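Local coordinates for HpuA (Kingella denitrificans ATCC 33394, PDB 5EC6), which is an outer-membrane lipoprotein receptor that binds haemoglobin, probably as part of the acquisition of haem iron, at residues P102-M107 with N228-D233; R238-N241 with Q246-G249; R37-F42 with V49-I54. All blocks are in the same frame, centred on the assembly; numbering follows the deposited sequence.

Contact 1: P102-M107 with N228-D233; sequences PNSHPM and NSEFGD
An Asx turn extended to an Asx motif, at the start of residues 228-233 in the loop between barrel strands 220-225 and 235-243, presents the amide of Asn228 as a flat plate to Asn103, just ahead of strand 104-109. The two amides stack with their planes only 8° apart, and Asn103 ND2 lies 3.3 Å from Asn228 CG. Asn228 is fixed by its own loop. Its CG sits between the backbone N and the carbonyl carbon (chi1 53°), which folds OD1 back to receive two backbone N-H groups, those of Glu230 and Phe231. Glu230 N reaches it at 2.9 Å, in the carbonyl plane, whereas Phe231 N, also 2.9 Å from Asn228 OD1, comes from 40° above that plane along an almost straight N-H line. The other end of the same amide, ND2, is tied to Thr191 O and Ser193 OG, so both ends of the plate are anchored.

Beside the stack, Glu230 lays the apolar part of its chain along the Asn103 backbone, with CB 3.5 Å from Asn103 O. The chain then bends at chi2 and brings the carboxylate near Ser104, where OE1 is 4.0 Å from Ser104 CB. No direct hydrogen bond spans the two segments; water does this work. One water accepts from Asn103 ND2 at 2.9 Å and also bonds to Ser229 OG. A second donates to Glu230 OE1 and lies 2.6 Å from Ser104 OG, whose strongest partner is nevertheless Arg188.

The loop therefore meets the start of strand 104-109 at the surface through stacked amides and two bridging waters, with Ser104 OG shared between one of those waters and Arg188.

Contact 2: R238-N241 with Q246-G249; sequences RDVN and QFSG
Ser248 O is gripped from several directions. Asn241 N donates to it at 2.9 Å, and a water held by Asn241 ND2 donates to it as well; Val240 CA adds a CA-H...O contact at 3.6 Å. The side chain and backbone of Asn241 thus both reach Ser248 O, the first through water. In return Ser248 N donates to Asn241 O at 3.0 Å. Asn241 O is crowded too: Phe247 CB stands 3.2 Å from it, and Phe247 CA makes a further CA-H...O contact.

These bonds mark Asn241 and Ser248 as a hydrogen-bonded pair in the antiparallel hairpin of strands 235-243 and 246-253, two neighbouring staves of the beta barrel. Next to them Val240 and Gly249 form a non-hydrogen-bonded pair whose CA atoms approach to 4.2 Å. With no side chain on Gly249, its CA can come within 3.2 Å of Asp239 O in another CA-H...O contact. Here the regular pairing gives way to a classic beta bulge, in which Arg238 and Asp239 both stand opposite Thr250, and the chain turns a corner at Asp239.

Asn241 and Ser248 point to one face of the hairpin. Lys220 forms a salt bridge with Asp239 and a hydrogen bond with Asn241 OD1, while a glycerol molecule, probably from the crystallisation liquor, also binds both residues. The buried Val240 and Phe247 meet through CG1 of the valine and CD1 of the ring, 3.9 Å apart. Placing its CG between the backbone N and the carbonyl carbon (chi1 57°), Phe247 carries its ring onward to Leu221, which Val240 touches too.

Contact 3: R37-F42 with V49-I54; sequences REQRTF and VKPFTI
The Arg37 guanidinium meets a water at its edge, in the plane of the group, while Pro51 CB approaches it obliquely, 4.1 Å from Arg37 NE. That water accepts from NE at 2.8 Å and donates a hydrogen bond to Phe52 O, linking the arginine to the backbone of strand 48-57. The second flat group, the Gln39 amide, is held in its own segment: NE2 donates to Arg37 O with that oxygen only 3° out of the amide plane, although the donor stands well above the carbonyl plane of Arg37. Gln39 NE2 also bonds to Thr155 OG1.

Residues 37-39 lead into strand 40-43; residues 49-54 lie on the next strand, 48-57, and the two do not pair as a regular hairpin. Strand 40-43 runs beside strand 148-154, whereas strand 48-57 lies inside the antiparallel sheet it forms with strands 29-31 and 65-74. Between these two segments the contact is made largely by side chains, with no backbone-to-backbone hydrogen bond.

Pro51 fits between Arg37 and Gln39. Its CG is 3.5 Å from Arg37 O, and its CD packs 4.0 Å from Gln39 CG; the glutamine chain, bent at chi2 (-67°), runs antiparallel alongside the proline ring. Further along, Gln39 CB sits over Val49 O at 3.5 Å, its side chain crossing that of Val49 at about a right angle.

Thr41 supplies the direct polar bond. Because its OG1 is beside the backbone N (chi1 -55°), it accepts the N-H of Val49 along a nearly straight line, 3.0 Å from Val49 N to Thr41 OG1. Val49 CG2 packs against the same hydroxyl, and a water 2.7 Å from Thr41 OG1 also donates to Val49 O.

Along the chain contact 3 comes first and contact 1 closes before contact 2 opens. Strands 174-185, 208-215, 220-225, 235-243, 246-253, 256-265, 283-289 and 298-308 pair in a closed antiparallel ring. Contact 2 lies in the wall of this barrel, and contact 1 fastens one of its loops to strand 104-109. Contact 3, across the chain's centre from contact 1, joins strand 40-43 to the separate sheet containing strand 48-57. The centres of contacts 1 and 2 are 25 Å apart, and those of contacts 1 and 3 are 28 Å apart. Contacts 2 and 3, centred 24 Å apart, touch where Gln246 packs on Arg40 and Phe42, so the barrel strand 246-253 meets strand 40-43 there.

Contact 1: P102-M107 with N228-D233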
loop_
_atom_site.group_PDB
_atom_site.type_symbol
_atom_site.label_atom_id
_atom_site.label_comp_id
_atom_site.label_asym_id
_atom_site.label_seq_id
_atom_site.Cartn_x
_atom_site.Cartn_y
_atom_site.Cartn_z
ATOM N N PRO A 102 5.642 15.651 2.243
ATOM C CA PRO A 102 6.583 15.846 3.355
ATOM C C PRO A 102 7.243 14.517 3.750
ATOM O O PRO A 102 6.604 13.476 3.579
ATOM C CB PRO A 102 5.688 16.337 4.478
ATOM C CG PRO A 102 4.475 16.883 3.808
ATOM C CD PRO A 102 4.265 16.026 2.591
ATOM N N ASN A 103 8.471 14.543 4.224
ATOM C CA ASN A 103 9.180 13.305 4.551
ATOM C C ASN A 103 8.971 12.776 5.961
ATOM O O ASN A 103 9.460 11.697 6.288
ATOM C CB ASN A 103 10.660 13.434 4.269
ATOM C CG ASN A 103 10.961 13.740 2.815
ATOM O OD1 ASN A 103 10.227 13.388 1.911
ATOM N ND2 ASN A 103 12.086 14.368 2.597
ATOM N N SER A 104 8.252 13.535 6.805
ATOM C CA SER A 104 7.976 13.153 8.190
ATOM C C SER A 104 6.547 13.529 8.510
ATOM O O SER A 104 6.055 14.584 8.040
ATOM C CB SER A 104 8.940 13.886 9.139
ATOM O OG SER A 104 8.763 13.458 10.466
ATOM N N HIS A 105 5.865 12.678 9.280
ATOM C CA HIS A 105 4.438 12.798 9.566
ATOM C C HIS A 105 4.147 12.330 10.979
ATOM O O HIS A 105 4.715 11.355 11.461
ATOM C CB HIS A 105 3.561 11.991 8.601
ATOM C CG HIS A 105 4.024 12.031 7.188
ATOM N ND1 HIS A 105 3.332 12.693 6.212
ATOM C CD2 HIS A 105 5.075 11.438 6.571
ATOM C CE1 HIS A 105 3.959 12.562 5.060
ATOM N NE2 HIS A 105 5.031 11.815 5.258
ATOM N N PRO A 106 3.270 13.049 11.694
ATOM C CA PRO A 106 2.847 12.543 12.991
ATOM C C PRO A 106 1.912 11.320 12.868
ATOM O O PRO A 106 1.097 11.272 11.961
ATOM C CB PRO A 106 2.065 13.751 13.570
ATOM C CG PRO A 106 1.474 14.422 12.386
ATOM C CD PRO A 106 2.534 14.269 11.296
ATOM N N MET A 107 2.035 10.358 13.765
ATOM C CA MET A 107 1.125 9.234 13.832
ATOM C C MET A 107 0.005 9.559 14.805
ATOM O O MET A 107 0.217 10.313 15.776
ATOM C CB MET A 107 1.871 8.002 14.304
ATOM C CG MET A 107 3.065 7.654 13.408
ATOM S SD MET A 107 3.972 6.170 13.914
ATOM C CE MET A 107 2.843 4.856 13.541
ATOM N N ASN A 228 16.025 9.873 2.142
ATOM C CA ASN A 228 16.269 11.299 2.438
ATOM C C ASN A 228 16.649 11.375 3.911
ATOM O O ASN A 228 16.846 10.360 4.578
ATOM C CB ASN A 228 15.029 12.116 2.118
ATOM C CG ASN A 228 13.780 11.562 2.794
ATOM O OD1 ASN A 228 13.699 11.562 3.996
ATOM N ND2 ASN A 228 12.827 10.990 1.984
ATOM N N SER A 229 16.859 12.602 4.422
ATOM C CA SER A 229 17.322 12.767 5.792
ATOM C C SER A 229 16.368 12.228 6.834
ATOM O O SER A 229 16.815 11.904 7.893
ATOM C CB SER A 229 17.529 14.270 6.091
ATOM O OG SER A 229 16.295 14.977 5.976
ATOM N N GLU A 230 15.072 12.104 6.520
ATOM C CA GLU A 230 14.102 11.562 7.461
ATOM C C GLU A 230 13.945 10.030 7.324
ATOM O O GLU A 230 13.991 9.253 8.293
ATOM C CB GLU A 230 12.741 12.231 7.246
ATOM C CG GLU A 230 12.727 13.766 7.452
ATOM C CD GLU A 230 13.333 14.140 8.782
ATOM O OE1 GLU A 230 12.874 13.605 9.812
ATOM O OE2 GLU A 230 14.324 14.904 8.780
ATOM N N PHE A 231 13.704 9.620 6.092
ATOM C CA PHE A 231 13.519 8.208 5.788
ATOM C C PHE A 231 14.761 7.374 6.056
ATOM O O PHE A 231 14.655 6.202 6.405
ATOM C CB PHE A 231 13.111 8.068 4.330
ATOM C CG PHE A 231 12.748 6.649 3.921
ATOM C CD1 PHE A 231 11.479 6.122 4.192
ATOM C CD2 PHE A 231 13.669 5.867 3.280
ATOM C CE1 PHE A 231 11.138 4.828 3.773
ATOM C CE2 PHE A 231 13.339 4.562 2.890
ATOM C CZ PHE A 231 12.084 4.057 3.132
ATOM N N GLY A 232 15.940 7.952 5.848
ATOM C CA GLY A 232 17.183 7.215 5.930
ATOM C C GLY A 232 17.596 6.746 4.568
ATOM O O GLY A 232 17.213 7.355 3.568
ATOM N N ASP A 233 18.437 5.718 4.561
ATOM C CA ASP A 233 19.078 5.252 3.346
ATOM C C ASP A 233 17.985 4.703 2.408
ATOM O O ASP A 233 16.973 4.122 2.848
ATOM C CB ASP A 233 20.097 4.197 3.617
ATOM C CG ASP A 233 21.287 4.732 4.440
ATOM O OD1 ASP A 233 21.650 5.928 4.238
ATOM O OD2 ASP A 233 21.853 3.961 5.216
HETATM O O HOH W 1 14.117 15.439 4.381
HETATM O O HOH W 2 11.113 12.944 11.448
#

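Contact 2: R238-N241 with Q246-G249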
loop_
_atom_site.group_PDB
_atom_site.type_symbol
_atom_site.label_atom_id
_atom_site.label_comp_id
_atom_site.label_asym_id
_atom_site.label_seq_id
_atom_site.Cartn_x
_atom_site.Cartn_y
_atom_site.Cartn_z
ATOM N N ARG A 238 17.342 -6.161 -4.564
ATOM C CA ARG A 238 18.500 -6.910 -5.019
ATOM C C ARG A 238 18.163 -8.171 -5.816
ATOM O O ARG A 238 18.691 -8.368 -6.919
ATOM C CB ARG A 238 19.425 -7.244 -3.862
ATOM C CG ARG A 238 20.095 -5.984 -3.257
ATOM C CD ARG A 238 21.044 -5.323 -4.216
ATOM N NE ARG A 238 21.780 -4.244 -3.587
ATOM C CZ ARG A 238 22.772 -3.557 -4.154
ATOM N NH1 ARG A 238 23.181 -3.838 -5.379
ATOM N NH2 ARG A 238 23.381 -2.590 -3.463
ATOM N N ASP A 239 17.452 -9.114 -5.235
ATOM C CA ASP A 239 17.054 -10.301 -5.989
ATOM C C ASP A 239 15.682 -10.694 -5.464
ATOM O O ASP A 239 15.557 -11.242 -4.370
ATOM C CB ASP A 239 18.005 -11.462 -5.774
ATOM C CG ASP A 239 17.709 -12.616 -6.751
ATOM O OD1 ASP A 239 16.943 -12.394 -7.690
ATOM O OD2 ASP A 239 18.318 -13.677 -6.625
ATOM N N VAL A 240 14.684 -10.323 -6.240
ATOM C CA VAL A 240 13.309 -10.532 -5.856
ATOM C C VAL A 240 12.590 -11.309 -6.956
ATOM O O VAL A 240 12.518 -10.867 -8.078
ATOM C CB VAL A 240 12.628 -9.171 -5.585
ATOM C CG1 VAL A 240 11.161 -9.371 -5.213
ATOM C CG2 VAL A 240 13.336 -8.425 -4.452
ATOM N N ASN A 241 12.054 -12.478 -6.570
ATOM C CA ASN A 241 11.343 -13.347 -7.481
ATOM C C ASN A 241 9.839 -13.192 -7.358
ATOM O O ASN A 241 9.350 -13.027 -6.247
ATOM C CB ASN A 241 11.727 -14.795 -7.214
ATOM C CG ASN A 241 13.181 -15.072 -7.594
ATOM O OD1 ASN A 241 13.549 -14.997 -8.761
ATOM N ND2 ASN A 241 14.012 -15.296 -6.600
ATOM N N GLN A 246 2.476 -12.779 -6.068
ATOM C CA GLN A 246 3.278 -12.619 -4.859
ATOM C C GLN A 246 4.744 -12.498 -5.242
ATOM O O GLN A 246 5.190 -13.015 -6.291
ATOM C CB GLN A 246 3.092 -13.791 -3.876
ATOM C CG GLN A 246 1.781 -13.733 -3.114
ATOM C CD GLN A 246 1.841 -14.500 -1.786
ATOM O OE1 GLN A 246 2.696 -14.242 -0.889
ATOM N NE2 GLN A 246 0.950 -15.461 -1.655
ATOM N N PHE A 247 5.528 -11.853 -4.375
ATOM C CA PHE A 247 6.958 -11.821 -4.598
ATOM C C PHE A 247 7.732 -11.832 -3.286
ATOM O O PHE A 247 7.211 -11.510 -2.227
ATOM C CB PHE A 247 7.334 -10.618 -5.500
ATOM C CG PHE A 247 6.878 -9.302 -4.950
ATOM C CD1 PHE A 247 7.592 -8.677 -3.933
ATOM C CD2 PHE A 247 5.786 -8.656 -5.501
ATOM C CE1 PHE A 247 7.210 -7.426 -3.452
ATOM C CE2 PHE A 247 5.372 -7.394 -5.025
ATOM C CZ PHE A 247 6.081 -6.795 -4.006
ATOM N N SER A 248 8.994 -12.261 -3.346
ATOM C CA SER A 248 9.814 -12.280 -2.155
ATOM C C SER A 248 11.282 -12.337 -2.586
ATOM O O SER A 248 11.610 -12.782 -3.682
ATOM C CB SER A 248 9.509 -13.499 -1.293
ATOM O OG SER A 248 9.868 -14.631 -2.010
ATOM N N GLY A 249 12.120 -11.851 -1.706
ATOM C CA GLY A 249 13.567 -11.906 -1.931
ATOM C C GLY A 249 14.307 -10.923 -1.047
ATOM O O GLY A 249 13.931 -10.705 0.109
HETATM O O HOH W 3 12.964 -15.331 -3.787
HETATM O O HOH W 4 7.818 -15.420 -4.587
#

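Contact 3: R37-F42 with V49-I54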
loop_
_atom_site.group_PDB
_atom_site.type_symbol
_atom_site.label_atom_id
_atom_site.label_comp_id
_atom_site.label_asym_id
_atom_site.label_seq_id
_atom_site.Cartn_x
_atom_site.Cartn_y
_atom_site.Cartn_z
ATOM N N ARG A 37 -14.410 -10.544 -1.135
ATOM C CA ARG A 37 -13.864 -9.455 -0.314
ATOM C C ARG A 37 -12.641 -9.892 0.458
ATOM O O ARG A 37 -12.129 -9.100 1.236
ATOM C CB ARG A 37 -14.906 -8.885 0.665
ATOM C CG ARG A 37 -16.006 -8.072 -0.038
ATOM C CD ARG A 37 -15.604 -6.664 -0.376
ATOM N NE ARG A 37 -15.478 -5.838 0.811
ATOM C CZ ARG A 37 -14.812 -4.681 0.846
ATOM N NH1 ARG A 37 -14.137 -4.209 -0.213
ATOM N NH2 ARG A 37 -14.770 -4.035 1.966
ATOM N N GLU A 38 -12.152 -11.121 0.240
ATOM C CA GLU A 38 -10.984 -11.615 0.953
ATOM C C GLU A 38 -9.763 -10.718 0.747
ATOM O O GLU A 38 -9.492 -10.242 -0.356
ATOM C CB GLU A 38 -10.625 -13.029 0.512
ATOM C CG GLU A 38 -11.638 -14.084 0.958
ATOM C CD GLU A 38 -11.317 -15.479 0.445
ATOM O OE1 GLU A 38 -10.416 -15.605 -0.438
ATOM O OE2 GLU A 38 -11.973 -16.424 0.938
ATOM N N GLN A 39 -9.085 -10.448 1.849
ATOM C CA GLN A 39 -7.939 -9.527 1.837
ATOM C C GLN A 39 -6.675 -10.361 2.121
ATOM O O GLN A 39 -6.744 -11.406 2.741
ATOM C CB GLN A 39 -8.098 -8.445 2.905
ATOM C CG GLN A 39 -9.349 -7.592 2.745
ATOM C CD GLN A 39 -9.280 -6.742 1.510
ATOM O OE1 GLN A 39 -8.421 -5.895 1.387
ATOM N NE2 GLN A 39 -10.135 -7.025 0.563
ATOM N N ARG A 40 -5.540 -9.805 1.746
ATOM C CA ARG A 40 -4.238 -10.366 2.116
ATOM C C ARG A 40 -3.381 -9.236 2.689
ATOM O O ARG A 40 -3.348 -8.129 2.116
ATOM C CB ARG A 40 -3.542 -10.890 0.850
ATOM C CG ARG A 40 -2.113 -11.378 1.072
ATOM C CD ARG A 40 -1.398 -11.534 -0.259
ATOM N NE ARG A 40 -1.871 -12.648 -1.052
ATOM C CZ ARG A 40 -1.563 -12.799 -2.347
ATOM N NH1 ARG A 40 -0.833 -11.871 -3.017
ATOM N NH2 ARG A 40 -2.014 -13.865 -2.973
ATOM N N THR A 41 -2.657 -9.511 3.785
ATOM C CA THR A 41 -1.743 -8.525 4.368
ATOM C C THR A 41 -0.322 -9.076 4.527
ATOM O O THR A 41 -0.141 -10.210 5.005
ATOM C CB THR A 41 -2.195 -8.070 5.763
ATOM O OG1 THR A 41 -3.564 -7.573 5.647
ATOM C CG2 THR A 41 -1.325 -6.961 6.288
ATOM N N PHE A 42 0.647 -8.235 4.145
ATOM C CA PHE A 42 2.026 -8.415 4.557
ATOM C C PHE A 42 2.316 -7.516 5.728
ATOM O O PHE A 42 2.126 -6.287 5.631
ATOM C CB PHE A 42 2.891 -8.066 3.373
ATOM C CG PHE A 42 2.574 -8.872 2.152
ATOM C CD1 PHE A 42 3.143 -10.148 1.968
ATOM C CD2 PHE A 42 1.680 -8.400 1.206
ATOM C CE1 PHE A 42 2.826 -10.908 0.884
ATOM C CE2 PHE A 42 1.383 -9.181 0.100
ATOM C CZ PHE A 42 1.947 -10.437 -0.042
ATOM N N VAL A 49 -5.567 -6.225 7.501
ATOM C CA VAL A 49 -6.804 -5.522 7.045
ATOM C C VAL A 49 -7.913 -6.557 6.869
ATOM O O VAL A 49 -7.692 -7.674 6.344
ATOM C CB VAL A 49 -6.579 -4.657 5.793
ATOM C CG1 VAL A 49 -5.783 -3.430 6.120
ATOM C CG2 VAL A 49 -5.963 -5.442 4.634
ATOM N N LYS A 50 -9.134 -6.221 7.347
ATOM C CA LYS A 50 -10.199 -7.175 7.380
ATOM C C LYS A 50 -11.499 -6.486 6.906
ATOM O O LYS A 50 -11.715 -5.311 7.211
ATOM C CB LYS A 50 -10.396 -7.730 8.779
ATOM C CG LYS A 50 -9.274 -8.637 9.256
ATOM C CD LYS A 50 -9.680 -9.419 10.474
ATOM C CE LYS A 50 -8.766 -10.619 10.682
ATOM N NZ LYS A 50 -9.069 -11.198 12.022
ATOM N N PRO A 51 -12.293 -7.193 6.103
ATOM C CA PRO A 51 -13.540 -6.580 5.540
ATOM C C PRO A 51 -14.751 -6.780 6.463
ATOM O O PRO A 51 -14.916 -7.844 7.090
ATOM C CB PRO A 51 -13.749 -7.367 4.259
ATOM C CG PRO A 51 -13.200 -8.740 4.558
ATOM C CD PRO A 51 -12.049 -8.523 5.523
ATOM N N PHE A 52 -15.621 -5.774 6.477
ATOM C CA PHE A 52 -16.827 -5.772 7.309
ATOM C C PHE A 52 -17.987 -5.172 6.515
ATOM O O PHE A 52 -17.807 -4.421 5.565
ATOM C CB PHE A 52 -16.600 -4.919 8.567
ATOM C CG PHE A 52 -15.743 -5.584 9.586
ATOM C CD1 PHE A 52 -14.358 -5.460 9.493
ATOM C CD2 PHE A 52 -16.294 -6.393 10.548
ATOM C CE1 PHE A 52 -13.564 -6.062 10.403
ATOM C CE2 PHE A 52 -15.488 -7.055 11.454
ATOM C CZ PHE A 52 -14.129 -6.875 11.377
ATOM N N THR A 53 -19.188 -5.530 6.954
ATOM C CA THR A 53 -20.406 -4.838 6.521
ATOM C C THR A 53 -20.927 -4.091 7.723
ATOM O O THR A 53 -21.149 -4.682 8.770
ATOM C CB THR A 53 -21.410 -5.875 6.006
ATOM O OG1 THR A 53 -20.839 -6.561 4.881
ATOM C CG2 THR A 53 -22.709 -5.207 5.518
ATOM N N ILE A 54 -21.039 -2.768 7.588
ATOM C CA ILE A 54 -21.274 -1.901 8.705
ATOM C C ILE A 54 -22.563 -1.099 8.457
ATOM O O ILE A 54 -22.699 -0.428 7.419
ATOM C CB ILE A 54 -20.084 -1.007 8.965
ATOM C CG1 ILE A 54 -18.902 -1.916 9.358
ATOM C CG2 ILE A 54 -20.375 0.003 10.044
ATOM C CD1 ILE A 54 -17.679 -1.206 9.806
HETATM O O HOH W 5 -16.899 -5.839 3.179
HETATM O O HOH W 6 -5.645 -9.275 5.365
#